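Local coordinates for beta-lactamase (Francisella tularensis subsp. tularensis, PDB 3P09), which probably opens the ring of beta-lactam antibiotics by hydrolysis, as a member of the class A serine beta-lactamases, and so contributes to antibiotic resistance, at residues 77-82 with 196-201; 93-98 with 130-135; 188-193 with 244-249; 214-219 with 276-281. One frame throughout, in Å; residues are numbered along the deposited sequence. Where two conformers were deposited one is given.

Interaction 1 (77-82 with 196-201). With SO4 (sulfate ion), chain C.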
loop_
_atom_site.group_PDB
_atom_site.type_symbol
_atom_site.label_atom_id
_atom_site.label_comp_id
_atom_site.label_asym_id
_atom_site.label_seq_id
_atom_site.Cartn_x
_atom_site.Cartn_y
_atom_site.Cartn_z
ATOM N N TYR A 77 15.005 4.665 -8.795
ATOM C CA TYR A 77 16.300 5.287 -8.507
ATOM C C TYR A 77 17.428 4.343 -8.897
ATOM O O TYR A 77 18.391 4.734 -9.572
ATOM C CB TYR A 77 16.400 5.636 -7.021
ATOM C CG TYR A 77 17.577 6.520 -6.666
ATOM C CD1 TYR A 77 17.455 7.904 -6.680
ATOM C CD2 TYR A 77 18.805 5.974 -6.325
ATOM C CE1 TYR A 77 18.527 8.725 -6.362
ATOM C CE2 TYR A 77 19.886 6.789 -5.998
ATOM C CZ TYR A 77 19.737 8.161 -6.017
ATOM O OH TYR A 77 20.801 8.977 -5.701
ATOM N N ASP A 78 17.290 3.084 -8.502
ATOM C CA ASP A 78 18.311 2.084 -8.792
ATOM C C ASP A 78 18.535 1.943 -10.295
ATOM O O ASP A 78 19.668 1.769 -10.749
ATOM C CB ASP A 78 17.962 0.728 -8.171
ATOM C CG ASP A 78 19.005 -0.335 -8.482
ATOM O OD1 ASP A 78 20.092 -0.295 -7.868
ATOM O OD2 ASP A 78 18.746 -1.206 -9.339
HETATM N N MSE A 79 17.454 2.013 -11.063
HETATM C CA MSE A 79 17.576 1.947 -12.511
HETATM C C MSE A 79 18.438 3.092 -13.041
HETATM O O MSE A 79 19.212 2.912 -13.982
HETATM C CB MSE A 79 16.195 1.969 -13.166
HETATM C CG MSE A 79 15.450 0.651 -13.046
HETATM SE SE MSE A 79 13.633 0.828 -13.736
HETATM C CE MSE A 79 14.046 1.315 -15.578
ATOM N N HIS A 80 18.297 4.270 -12.435
ATOM C CA HIS A 80 19.058 5.453 -12.857
ATOM C C HIS A 80 20.390 5.607 -12.139
ATOM O O HIS A 80 21.198 6.471 -12.491
ATOM C CB HIS A 80 18.235 6.721 -12.655
ATOM C CG HIS A 80 16.953 6.736 -13.424
ATOM N ND1 HIS A 80 15.877 5.949 -13.085
ATOM C CD2 HIS A 80 16.576 7.445 -14.513
ATOM C CE1 HIS A 80 14.889 6.167 -13.935
ATOM N NE2 HIS A 80 15.285 7.072 -14.810
ATOM N N ASN A 81 20.622 4.766 -11.135
ATOM C CA ASN A 81 21.817 4.866 -10.310
ATOM C C ASN A 81 22.280 3.452 -10.016
ATOM O O ASN A 81 22.067 2.947 -8.923
ATOM C CB ASN A 81 21.505 5.613 -9.002
ATOM C CG ASN A 81 21.083 7.059 -9.231
ATOM O OD1 ASN A 81 21.914 7.968 -9.219
ATOM N ND2 ASN A 81 19.789 7.277 -9.433
ATOM N N GLN A 82 22.903 2.815 -11.005
ATOM C CA GLN A 82 23.242 1.395 -10.925
ATOM C C GLN A 82 23.998 1.046 -9.640
ATOM O O GLN A 82 24.946 1.736 -9.262
ATOM C CB GLN A 82 24.049 0.982 -12.163
ATOM C CG GLN A 82 24.373 -0.505 -12.258
ATOM C CD GLN A 82 25.522 -0.907 -11.360
ATOM O OE1 GLN A 82 26.375 -0.086 -11.022
ATOM N NE2 GLN A 82 25.550 -2.175 -10.962
ATOM N N LYS A 196 11.856 -5.123 -16.504
ATOM C CA LYS A 196 11.513 -6.470 -16.064
ATOM C C LYS A 196 12.179 -6.855 -14.747
ATOM O O LYS A 196 11.523 -7.354 -13.843
ATOM C CB LYS A 196 11.836 -7.519 -17.128
ATOM C CG LYS A 196 11.446 -8.931 -16.697
ATOM C CD LYS A 196 11.832 -9.975 -17.735
ATOM C CE LYS A 196 11.139 -11.303 -17.458
ATOM N NZ LYS A 196 11.386 -11.799 -16.069
ATOM N N LYS A 197 13.482 -6.641 -14.635
ATOM C CA LYS A 197 14.168 -7.052 -13.413
ATOM C C LYS A 197 13.583 -6.363 -12.184
ATOM O O LYS A 197 13.439 -6.974 -11.122
ATOM C CB LYS A 197 15.669 -6.779 -13.492
ATOM C CG LYS A 197 16.421 -7.292 -12.274
ATOM C CD LYS A 197 17.924 -7.369 -12.518
ATOM C CE LYS A 197 18.599 -6.033 -12.263
ATOM N NZ LYS A 197 18.389 -5.578 -10.862
ATOM N N HIS A 198 13.252 -5.084 -12.321
ATOM C CA HIS A 198 12.776 -4.322 -11.171
ATOM C C HIS A 198 11.312 -4.561 -10.856
ATOM O O HIS A 198 10.920 -4.498 -9.689
ATOM C CB HIS A 198 13.074 -2.830 -11.323
ATOM C CG HIS A 198 14.537 -2.511 -11.265
ATOM N ND1 HIS A 198 15.372 -2.657 -12.351
ATOM C CD2 HIS A 198 15.315 -2.084 -10.243
ATOM C CE1 HIS A 198 16.603 -2.317 -12.005
ATOM N NE2 HIS A 198 16.597 -1.971 -10.730
ATOM N N LYS A 199 10.505 -4.830 -11.884
ATOM C CA LYS A 199 9.143 -5.297 -11.642
ATOM C C LYS A 199 9.153 -6.591 -10.817
ATOM O O LYS A 199 8.418 -6.724 -9.840
ATOM C CB LYS A 199 8.376 -5.491 -12.960
ATOM C CG LYS A 199 8.009 -4.167 -13.630
ATOM C CD LYS A 199 7.045 -4.348 -14.791
ATOM C CE LYS A 199 7.763 -4.672 -16.070
ATOM N NZ LYS A 199 6.913 -4.267 -17.227
ATOM N N ASP A 200 9.996 -7.541 -11.209
ATOM C CA ASP A 200 10.022 -8.832 -10.532
ATOM C C ASP A 200 10.398 -8.660 -9.051
ATOM O O ASP A 200 9.871 -9.335 -8.169
ATOM C CB ASP A 200 10.981 -9.786 -11.251
ATOM C CG ASP A 200 10.421 -10.287 -12.586
ATOM O OD1 ASP A 200 9.194 -10.172 -12.806
ATOM O OD2 ASP A 200 11.208 -10.804 -13.414
ATOM N N ILE A 201 11.293 -7.723 -8.784
ATOM C CA ILE A 201 11.741 -7.460 -7.419
ATOM C C ILE A 201 10.612 -6.862 -6.606
ATOM O O ILE A 201 10.368 -7.250 -5.450
ATOM C CB ILE A 201 12.950 -6.489 -7.430
ATOM C CG1 ILE A 201 14.191 -7.219 -7.977
ATOM C CG2 ILE A 201 13.214 -5.949 -6.030
ATOM C CD1 ILE A 201 15.372 -6.308 -8.292
HETATM S S SO4 C . 12.111 -3.332 -20.241
HETATM O O1 SO4 C . 11.361 -4.364 -19.525
HETATM O O2 SO4 C . 11.670 -2.006 -19.817
HETATM O O3 SO4 C . 13.533 -3.495 -19.954
HETATM O O4 SO4 C . 11.891 -3.456 -21.678
#
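His-198 drives its imidazole from helix 196-208 against the last turn of helix 66-80, where Asp-78 and Met-79 receive it. The tight part is the imidazole, polar at its edge and apolar over one face. NE2 of His-198 donates to OD2 of Asp-78 over 2.7 Å, and the bond is almost perfectly straight at 179°. The carboxylate oxygen lies in the imidazole plane and accepts through its anti lone pair, with the two planes turned 48° apart. Asp-78 reaches the ring because its CG stands anti to the backbone N (chi1 179°). Its other oxygen, OD1, takes the backbone N of Leu-85, so both oxygens of this buried acid have donors. Over the face lies Met-79, a selenomethionine with two conformers; in one of them CG sits 3.4 Å from the centre of the His-198 ring as a CH-pi contact, with SE oblique to it, a less certain contact since it is described for that conformer alone. A flexible, unbranched chain suits such a face.

The outer side is looser. Lys-197 brings NZ only to 4.6 Å from Asp-78 OD2, and at the start of the helix the backbone N of Lys-196 makes a bent bond of 3.2 Å to O1 of a sulfate, probably from the crystallisation liquor.

Since ND1 of His-198 also bonds a carboxylate oxygen, that of Asp-195, both ring nitrogens probably carry protons and the imidazole is probably cationic between two acids.

Interaction 2 (93-98 with 130-135)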
loop_
_atom_site.group_PDB
_atom_site.type_symbol
_atom_site.label_atom_id
_atom_site.label_comp_id
_atom_site.label_asym_id
_atom_site.label_seq_id
_atom_site.Cartn_x
_atom_site.Cartn_y
_atom_site.Cartn_z
ATOM N N GLN A 93 20.477 4.019 16.264
ATOM C CA GLN A 93 19.402 4.017 17.250
ATOM C C GLN A 93 18.413 5.141 16.983
ATOM O O GLN A 93 17.206 4.958 17.101
ATOM C CB GLN A 93 19.958 4.153 18.673
ATOM C CG GLN A 93 18.915 3.872 19.751
ATOM C CD GLN A 93 18.349 2.458 19.660
ATOM O OE1 GLN A 93 17.145 2.271 19.477
ATOM N NE2 GLN A 93 19.214 1.458 19.795
ATOM N N ASP A 94 18.931 6.304 16.611
ATOM C CA ASP A 94 18.082 7.453 16.330
ATOM C C ASP A 94 17.197 7.227 15.098
ATOM O O ASP A 94 16.223 7.934 14.894
ATOM C CB ASP A 94 18.921 8.725 16.184
ATOM C CG ASP A 94 20.003 8.594 15.130
ATOM O OD1 ASP A 94 21.103 9.149 15.344
ATOM O OD2 ASP A 94 19.759 7.948 14.086
ATOM N N ASP A 95 17.535 6.238 14.278
ATOM C CA ASP A 95 16.675 5.872 13.154
ATOM C C ASP A 95 15.390 5.234 13.672
ATOM O O ASP A 95 14.311 5.419 13.098
ATOM C CB ASP A 95 17.397 4.894 12.226
ATOM C CG ASP A 95 18.416 5.576 11.351
ATOM O OD1 ASP A 95 18.159 6.729 10.949
ATOM O OD2 ASP A 95 19.468 4.964 11.061
ATOM N N ILE A 96 15.525 4.473 14.758
ATOM C CA ILE A 96 14.396 3.794 15.374
ATOM C C ILE A 96 13.569 4.834 16.117
ATOM O O ILE A 96 12.360 4.913 15.932
ATOM C CB ILE A 96 14.842 2.691 16.363
ATOM C CG1 ILE A 96 15.766 1.679 15.676
ATOM C CG2 ILE A 96 13.639 1.979 16.957
ATOM C CD1 ILE A 96 15.209 1.132 14.404
ATOM N N GLY A 97 14.231 5.630 16.956
ATOM C CA GLY A 97 13.555 6.694 17.690
ATOM C C GLY A 97 12.477 6.140 18.603
ATOM O O GLY A 97 12.716 5.185 19.338
ATOM N N LYS A 98 11.286 6.722 18.543
ATOM C CA LYS A 98 10.155 6.225 19.320
ATOM C C LYS A 98 9.164 5.447 18.455
ATOM O O LYS A 98 8.015 5.257 18.846
ATOM C CB LYS A 98 9.438 7.373 20.020
ATOM C CG LYS A 98 10.288 8.092 21.046
ATOM C CD LYS A 98 9.486 9.186 21.740
ATOM C CE LYS A 98 10.358 9.977 22.711
ATOM N NZ LYS A 98 9.688 11.243 23.163
ATOM N N SER A 130 11.326 2.694 6.514
ATOM C CA SER A 130 10.678 3.635 5.603
ATOM C C SER A 130 11.298 5.014 5.691
ATOM O O SER A 130 11.544 5.655 4.673
ATOM C CB SER A 130 9.188 3.766 5.932
ATOM O OG SER A 130 8.545 2.526 5.763
ATOM N N ASN A 131 11.521 5.493 6.911
ATOM C CA ASN A 131 12.087 6.834 7.063
ATOM C C ASN A 131 13.506 6.891 6.491
ATOM O O ASN A 131 13.903 7.887 5.893
ATOM C CB ASN A 131 12.063 7.292 8.535
ATOM C CG ASN A 131 10.656 7.666 9.016
ATOM O OD1 ASN A 131 9.698 7.660 8.245
ATOM N ND2 ASN A 131 10.535 7.988 10.300
ATOM N N ILE A 132 14.266 5.815 6.673
ATOM C CA ILE A 132 15.616 5.727 6.106
ATOM C C ILE A 132 15.567 5.810 4.578
ATOM O O ILE A 132 16.360 6.517 3.952
ATOM C CB ILE A 132 16.326 4.426 6.544
ATOM C CG1 ILE A 132 16.659 4.484 8.044
ATOM C CG2 ILE A 132 17.588 4.188 5.707
ATOM C CD1 ILE A 132 17.110 3.178 8.622
ATOM N N LEU A 133 14.615 5.103 3.976
ATOM C CA LEU A 133 14.506 5.086 2.521
ATOM C C LEU A 133 14.160 6.459 1.966
ATOM O O LEU A 133 14.720 6.881 0.947
ATOM C CB LEU A 133 13.473 4.051 2.066
ATOM C CG LEU A 133 13.915 2.588 2.259
ATOM C CD1 LEU A 133 12.791 1.657 1.922
ATOM C CD2 LEU A 133 15.143 2.256 1.394
ATOM N N VAL A 134 13.243 7.153 2.639
ATOM C CA VAL A 134 12.872 8.516 2.251
ATOM C C VAL A 134 14.118 9.399 2.262
ATOM O O VAL A 134 14.364 10.154 1.328
ATOM C CB VAL A 134 11.812 9.121 3.207
ATOM C CG1 VAL A 134 11.731 10.646 3.041
ATOM C CG2 VAL A 134 10.458 8.481 2.980
ATOM N N ARG A 135 14.915 9.279 3.317
ATOM C CA ARG A 135 16.157 10.033 3.402
ATOM C C ARG A 135 17.121 9.649 2.279
ATOM O O ARG A 135 17.670 10.512 1.608
ATOM C CB ARG A 135 16.818 9.818 4.767
ATOM C CG ARG A 135 18.067 10.673 4.984
ATOM C CD ARG A 135 18.805 10.252 6.240
ATOM N NE ARG A 135 19.381 8.923 6.080
ATOM C CZ ARG A 135 19.399 7.989 7.028
ATOM N NH1 ARG A 135 18.868 8.225 8.221
ATOM N NH2 ARG A 135 19.949 6.813 6.778
HETATM O O HOH W 1 13.226 7.554 11.682
HETATM O O HOH W 2 20.901 5.615 9.036
#
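OD2 of Asp-95 is held by two donors: the backbone N of Asn-92, and a water 2.6 Å away that accepts from NH2 of Arg-135 across the contact. The other oxygen, OD1, meets Arg-135 directly, in a salt bridge of 3.2 Å to NH1. That oxygen lies at the edge of the guanidinium, close to its plane, but the donor stands 24° out of the carboxylate plane and the bond bends to 149°, so the pair is only moderately aligned. A long arginine suits the place: its chain turns at chi3 (68°) to bring the guanidinium across the acid. Beneath the charges Ile-132 packs its CD1 3.8 Å from OD2 of Asp-95, and it also touches Ile-89, giving the ion pair an apolar floor. A second water links the backbone O of Asp-95 to ND2 of Asn-131. The result is a partly water-mediated ion pair fastening the short, weakly bonded helix at about 93-96 to helix 127-137, in the helical domain of the class A beta-lactamase fold.

Interaction 3 (188-193 with 244-249); sequences LAFGNI and IIWPKN
Ala-189, in the last turn of helix 178-190, directs its methyl toward the sheet, where CB lies 4.3 Å from CG1 of Ile-244. The short methyl suits a spot shared between the strand and the Phe-190 ring, for the same CB lies over one face of that ring, offset toward its rim.

Phe-190 ends the helix and carries most of the contact. With CG beside the backbone N and anti to the carbonyl carbon (chi1 -54°), its ring runs out toward the strand and presents its edge. CG2 of Ile-244 meets that edge near the ring plane, 3.3 Å from CZ of Phe-190, a tight fit; CD1 of the same isoleucine adds a looser touch, 3.8 Å from CE2 of the ring. Strand 239-246 belongs to the five-stranded antiparallel sheet of the alpha/beta domain of class A beta-lactamases. From it Ile-244 points toward helix 178-190, the indole of Trp-246 swings in at its end, and Ile-245 points away.

Phe-190 also reaches Trp-246, its CZ 3.8 Å from CZ2; the indole is met obliquely. CG2 of Ile-244 sits 3.5 Å above the indole plane and so lies against both aromatics. Pro-252 touches both Phe-190 and Trp-246, and Ile-203 of helix 196-208 packs on the indole. At Gly-191 the backbone leaves helical geometry, and the chain turns away from the strand toward helix 196-208.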
loop_
_atom_site.group_PDB
_atom_site.type_symbol
_atom_site.label_atom_id
_atom_site.label_comp_id
_atom_site.label_asym_id
_atom_site.label_seq_id
_atom_site.Cartn_x
_atom_site.Cartn_y
_atom_site.Cartn_z
ATOM N N LEU A 188 3.327 -0.127 -11.291
ATOM C CA LEU A 188 4.645 -0.519 -10.780
ATOM C C LEU A 188 4.963 -1.997 -11.048
ATOM O O LEU A 188 6.093 -2.359 -11.391
ATOM C CB LEU A 188 4.757 -0.201 -9.288
ATOM C CG LEU A 188 4.980 1.284 -8.948
ATOM C CD1 LEU A 188 4.789 1.518 -7.472
ATOM C CD2 LEU A 188 6.374 1.759 -9.395
ATOM N N ALA A 189 3.969 -2.857 -10.899
ATOM C CA ALA A 189 4.208 -4.292 -11.014
ATOM C C ALA A 189 4.181 -4.770 -12.470
ATOM O O ALA A 189 4.888 -5.719 -12.838
ATOM C CB ALA A 189 3.178 -5.055 -10.168
ATOM N N PHE A 190 3.373 -4.113 -13.299
ATOM C CA PHE A 190 3.125 -4.609 -14.657
ATOM C C PHE A 190 3.345 -3.592 -15.769
ATOM O O PHE A 190 3.347 -3.953 -16.949
ATOM C CB PHE A 190 1.702 -5.151 -14.749
ATOM C CG PHE A 190 1.393 -6.182 -13.712
ATOM C CD1 PHE A 190 2.064 -7.396 -13.708
ATOM C CD2 PHE A 190 0.447 -5.941 -12.745
ATOM C CE1 PHE A 190 1.797 -8.344 -12.747
ATOM C CE2 PHE A 190 0.169 -6.889 -11.778
ATOM C CZ PHE A 190 0.854 -8.098 -11.783
ATOM N N GLY A 191 3.545 -2.329 -15.397
ATOM C CA GLY A 191 3.597 -1.249 -16.369
ATOM C C GLY A 191 4.958 -0.964 -16.976
ATOM O O GLY A 191 5.853 -1.809 -16.980
ATOM N N ASN A 192 5.120 0.248 -17.490
ATOM C CA ASN A 192 6.331 0.570 -18.232
ATOM C C ASN A 192 7.280 1.564 -17.566
ATOM O O ASN A 192 8.083 2.198 -18.248
ATOM C CB ASN A 192 5.992 1.026 -19.663
ATOM C CG ASN A 192 5.047 2.217 -19.695
ATOM O OD1 ASN A 192 4.913 2.951 -18.714
ATOM N ND2 ASN A 192 4.386 2.412 -20.832
ATOM N N ILE A 193 7.211 1.703 -16.248
ATOM C CA ILE A 193 8.182 2.571 -15.587
ATOM C C ILE A 193 9.388 1.815 -15.040
ATOM O O ILE A 193 10.520 2.269 -15.196
ATOM C CB ILE A 193 7.559 3.440 -14.492
ATOM C CG1 ILE A 193 6.796 2.572 -13.519
ATOM C CG2 ILE A 193 6.644 4.502 -15.098
ATOM C CD1 ILE A 193 7.263 2.781 -12.130
ATOM N N ILE A 244 -1.966 -6.973 -5.463
ATOM C CA ILE A 244 -1.964 -7.559 -6.795
ATOM C C ILE A 244 -2.370 -9.005 -6.624
ATOM O O ILE A 244 -1.901 -9.685 -5.710
ATOM C CB ILE A 244 -0.588 -7.542 -7.455
ATOM C CG1 ILE A 244 -0.067 -6.114 -7.614
ATOM C CG2 ILE A 244 -0.681 -8.225 -8.813
ATOM C CD1 ILE A 244 -0.904 -5.268 -8.489
ATOM N N ILE A 245 -3.234 -9.480 -7.509
ATOM C CA ILE A 245 -3.794 -10.818 -7.385
ATOM C C ILE A 245 -3.650 -11.521 -8.716
ATOM O O ILE A 245 -3.881 -10.911 -9.759
ATOM C CB ILE A 245 -5.287 -10.751 -7.040
ATOM C CG1 ILE A 245 -5.487 -9.958 -5.743
ATOM C CG2 ILE A 245 -5.880 -12.148 -6.952
ATOM C CD1 ILE A 245 -6.945 -9.660 -5.408
ATOM N N TRP A 246 -3.237 -12.787 -8.665
ATOM C CA TRP A 246 -3.137 -13.637 -9.847
ATOM C C TRP A 246 -4.190 -14.715 -9.726
ATOM O O TRP A 246 -3.959 -15.735 -9.073
ATOM C CB TRP A 246 -1.766 -14.312 -9.917
ATOM C CG TRP A 246 -0.619 -13.390 -10.232
ATOM C CD1 TRP A 246 -0.012 -13.222 -11.444
ATOM C CD2 TRP A 246 0.070 -12.527 -9.315
ATOM N NE1 TRP A 246 1.004 -12.296 -11.334
ATOM C CE2 TRP A 246 1.071 -11.857 -10.040
ATOM C CE3 TRP A 246 -0.073 -12.247 -7.952
ATOM C CZ2 TRP A 246 1.931 -10.938 -9.447
ATOM C CZ3 TRP A 246 0.776 -11.330 -7.370
ATOM C CH2 TRP A 246 1.767 -10.687 -8.116
ATOM N N PRO A 247 -5.362 -14.493 -10.332
ATOM C CA PRO A 247 -6.408 -15.512 -10.256
ATOM C C PRO A 247 -5.953 -16.739 -11.032
ATOM O O PRO A 247 -5.238 -16.600 -12.024
ATOM C CB PRO A 247 -7.598 -14.849 -10.970
ATOM C CG PRO A 247 -7.236 -13.366 -11.075
ATOM C CD PRO A 247 -5.747 -13.376 -11.212
ATOM N N LYS A 248 -6.361 -17.925 -10.602
ATOM C CA LYS A 248 -5.947 -19.139 -11.303
ATOM C C LYS A 248 -6.328 -19.084 -12.781
ATOM O O LYS A 248 -7.494 -18.895 -13.124
ATOM C CB LYS A 248 -6.569 -20.378 -10.658
ATOM C CG LYS A 248 -5.957 -21.693 -11.129
ATOM C CD LYS A 248 -6.595 -22.877 -10.416
ATOM C CE LYS A 248 -5.940 -24.191 -10.808
ATOM N NZ LYS A 248 -6.644 -25.352 -10.198
ATOM N N ASN A 249 -5.332 -19.254 -13.649
ATOM C CA ASN A 249 -5.552 -19.293 -15.093
ATOM C C ASN A 249 -5.988 -17.964 -15.702
ATOM O O ASN A 249 -6.534 -17.934 -16.796
ATOM C CB ASN A 249 -6.551 -20.395 -15.467
ATOM C CG ASN A 249 -6.068 -21.777 -15.065
ATOM O OD1 ASN A 249 -4.862 -22.038 -15.017
ATOM N ND2 ASN A 249 -7.008 -22.665 -14.762
#

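Interaction 4 (214-219 with 276-281); sequences NRIAFS and QAAKLI
Ser-219 rests its CB in the angle between Ala-278 and Lys-279 of helix 271-289, 3.9 Å from CB of Ala-278 and 3.7 Å from the backbone N of Lys-279. Its hydroxyl stands beside the serine's own backbone N and anti to the carbonyl carbon (chi1 -61°), a setting from which OG bonds the backbone O of Gln-275. The same OG lies in the plane of the neighbouring Phe-218 ring, at its edge.

Ala-278 points its methyl at the loop and touches both ends of the turn, since CA of Ile-216 is also 3.9 Å from it. The side chain of Ile-216 does not meet the alanine end-on: extended through chi2 (170°), it runs past, its CG1 4.4 Å from CB of Ala-278, and buries its end against Leu-255 and Ile-257 of the sheet. Lys-279 behaves differently again. The course of the helix sets its CB by the serine CB; CG then leaves anti to the backbone N, and a bend at chi2 (51°) puts CD 4.1 Å from the O of Ser-219, the stem touching the serine at CB and CD.

The small Ser-219 and Ala-278 probably help the loop to approach the helix closely. Packing between the segments is thus apolar, while the serine hydroxyl's bond to a main-chain carbonyl is one of several polar ties to helix 271-289, beside the Arg-215 to Glu-271 salt bridge and the bond from Gln-275 to the O of Asn-214.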
loop_
_atom_site.group_PDB
_atom_site.type_symbol
_atom_site.label_atom_id
_atom_site.label_comp_id
_atom_site.label_asym_id
_atom_site.label_seq_id
_atom_site.Cartn_x
_atom_site.Cartn_y
_atom_site.Cartn_z
ATOM N N ASN A 214 -5.279 -10.925 7.308
ATOM C CA ASN A 214 -6.671 -10.810 7.731
ATOM C C ASN A 214 -7.434 -9.752 6.945
ATOM O O ASN A 214 -8.485 -9.264 7.381
ATOM C CB ASN A 214 -6.760 -10.548 9.233
ATOM C CG ASN A 214 -6.417 -11.776 10.052
ATOM O OD1 ASN A 214 -7.132 -12.775 10.009
ATOM N ND2 ASN A 214 -5.324 -11.711 10.799
ATOM N N ARG A 215 -6.897 -9.398 5.783
ATOM C CA ARG A 215 -7.556 -8.419 4.933
ATOM C C ARG A 215 -7.941 -9.048 3.601
ATOM O O ARG A 215 -8.686 -10.018 3.595
ATOM C CB ARG A 215 -6.726 -7.138 4.840
ATOM C CG ARG A 215 -6.615 -6.512 6.240
ATOM C CD ARG A 215 -5.817 -5.216 6.290
ATOM N NE ARG A 215 -5.648 -4.808 7.676
ATOM C CZ ARG A 215 -5.201 -3.624 8.079
ATOM N NH1 ARG A 215 -4.868 -2.681 7.196
ATOM N NH2 ARG A 215 -5.099 -3.381 9.380
ATOM N N ILE A 216 -7.452 -8.537 2.485
ATOM C CA ILE A 216 -7.878 -9.101 1.197
ATOM C C ILE A 216 -7.599 -10.604 1.093
ATOM O O ILE A 216 -8.459 -11.386 0.648
ATOM C CB ILE A 216 -7.205 -8.369 0.018
ATOM C CG1 ILE A 216 -7.788 -6.955 -0.121
ATOM C CG2 ILE A 216 -7.374 -9.160 -1.262
ATOM C CD1 ILE A 216 -7.030 -6.040 -1.093
ATOM N N ALA A 217 -6.396 -11.004 1.496
ATOM C CA ALA A 217 -5.974 -12.394 1.387
ATOM C C ALA A 217 -6.947 -13.347 2.069
ATOM O O ALA A 217 -7.148 -14.477 1.615
ATOM C CB ALA A 217 -4.560 -12.575 1.960
ATOM N N PHE A 218 -7.539 -12.883 3.165
ATOM C CA PHE A 218 -8.456 -13.679 3.968
ATOM C C PHE A 218 -9.634 -14.217 3.144
ATOM O O PHE A 218 -10.239 -15.231 3.494
ATOM C CB PHE A 218 -8.973 -12.800 5.110
ATOM C CG PHE A 218 -9.864 -13.509 6.092
ATOM C CD1 PHE A 218 -11.233 -13.572 5.889
ATOM C CD2 PHE A 218 -9.335 -14.075 7.241
ATOM C CE1 PHE A 218 -12.059 -14.213 6.806
ATOM C CE2 PHE A 218 -10.155 -14.716 8.157
ATOM C CZ PHE A 218 -11.516 -14.780 7.937
ATOM N N SER A 219 -9.956 -13.538 2.046
ATOM C CA SER A 219 -11.157 -13.857 1.295
ATOM C C SER A 219 -10.890 -14.366 -0.115
ATOM O O SER A 219 -11.831 -14.700 -0.834
ATOM C CB SER A 219 -12.081 -12.638 1.232
ATOM O OG SER A 219 -12.486 -12.251 2.537
ATOM N N GLN A 276 -15.067 -8.619 4.048
ATOM C CA GLN A 276 -16.362 -8.817 3.425
ATOM C C GLN A 276 -16.404 -8.199 2.026
ATOM O O GLN A 276 -16.940 -8.802 1.092
ATOM C CB GLN A 276 -17.470 -8.289 4.339
ATOM C CG GLN A 276 -17.644 -9.147 5.597
ATOM C CD GLN A 276 -18.411 -8.430 6.691
ATOM O OE1 GLN A 276 -19.459 -7.831 6.443
ATOM N NE2 GLN A 276 -17.886 -8.479 7.908
ATOM N N ALA A 277 -15.821 -7.013 1.883
ATOM C CA ALA A 277 -15.717 -6.377 0.578
ATOM C C ALA A 277 -14.913 -7.251 -0.371
ATOM O O ALA A 277 -15.297 -7.436 -1.527
ATOM C CB ALA A 277 -15.086 -5.000 0.693
ATOM N N ALA A 278 -13.801 -7.794 0.119
ATOM C CA ALA A 278 -12.944 -8.647 -0.711
ATOM C C ALA A 278 -13.660 -9.918 -1.146
ATOM O O ALA A 278 -13.405 -10.448 -2.224
ATOM C CB ALA A 278 -11.642 -8.990 0.024
ATOM N N LYS A 279 -14.547 -10.420 -0.297
ATOM C CA LYS A 279 -15.272 -11.650 -0.611
ATOM C C LYS A 279 -16.295 -11.389 -1.715
ATOM O O LYS A 279 -16.489 -12.215 -2.617
ATOM C CB LYS A 279 -15.958 -12.202 0.639
ATOM C CG LYS A 279 -16.736 -13.493 0.407
ATOM C CD LYS A 279 -15.864 -14.527 -0.299
ATOM C CE LYS A 279 -16.280 -15.944 0.059
ATOM N NZ LYS A 279 -15.966 -16.243 1.486
ATOM N N LEU A 280 -16.951 -10.235 -1.634
ATOM C CA LEU A 280 -17.893 -9.829 -2.664
ATOM C C LEU A 280 -17.158 -9.778 -3.984
ATOM O O LEU A 280 -17.649 -10.234 -5.010
ATOM C CB LEU A 280 -18.477 -8.456 -2.345
ATOM C CG LEU A 280 -19.469 -8.435 -1.181
ATOM C CD1 LEU A 280 -19.792 -7.013 -0.751
ATOM C CD2 LEU A 280 -20.740 -9.184 -1.574
ATOM N N ILE A 281 -15.961 -9.223 -3.949
ATOM C CA ILE A 281 -15.203 -9.030 -5.169
ATOM C C ILE A 281 -14.739 -10.369 -5.733
ATOM O O ILE A 281 -14.844 -10.624 -6.938
ATOM C CB ILE A 281 -14.034 -8.082 -4.925
ATOM C CG1 ILE A 281 -14.596 -6.673 -4.668
ATOM C CG2 ILE A 281 -13.107 -8.074 -6.122
ATOM C CD1 ILE A 281 -13.668 -5.746 -3.932
#

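In the fold
Interactions 1, 3 and 4 form a chain of contacts through the fold. Lys-199 of interaction 1 places NZ 2.7 Å from the O of Gly-191 in interaction 3, a probable hydrogen bond from helix 196-208 to the turn that ends helix 178-190. Interaction 3 touches interaction 4 through the sheet, where Ile-245 CD1 lies 4.2 Å from Ile-216 CG2, on the face turned from Phe-190. Interaction 2 stands apart, its nearest atoms about 8 Å from interaction 1 and about 14 Å from interaction 4. Helices 66-80 and 127-137, of interactions 1 and 2, flank the probable active site: Ser-130 touches Lys-67, which with Ser-64 fits the SxxK pattern of these enzymes.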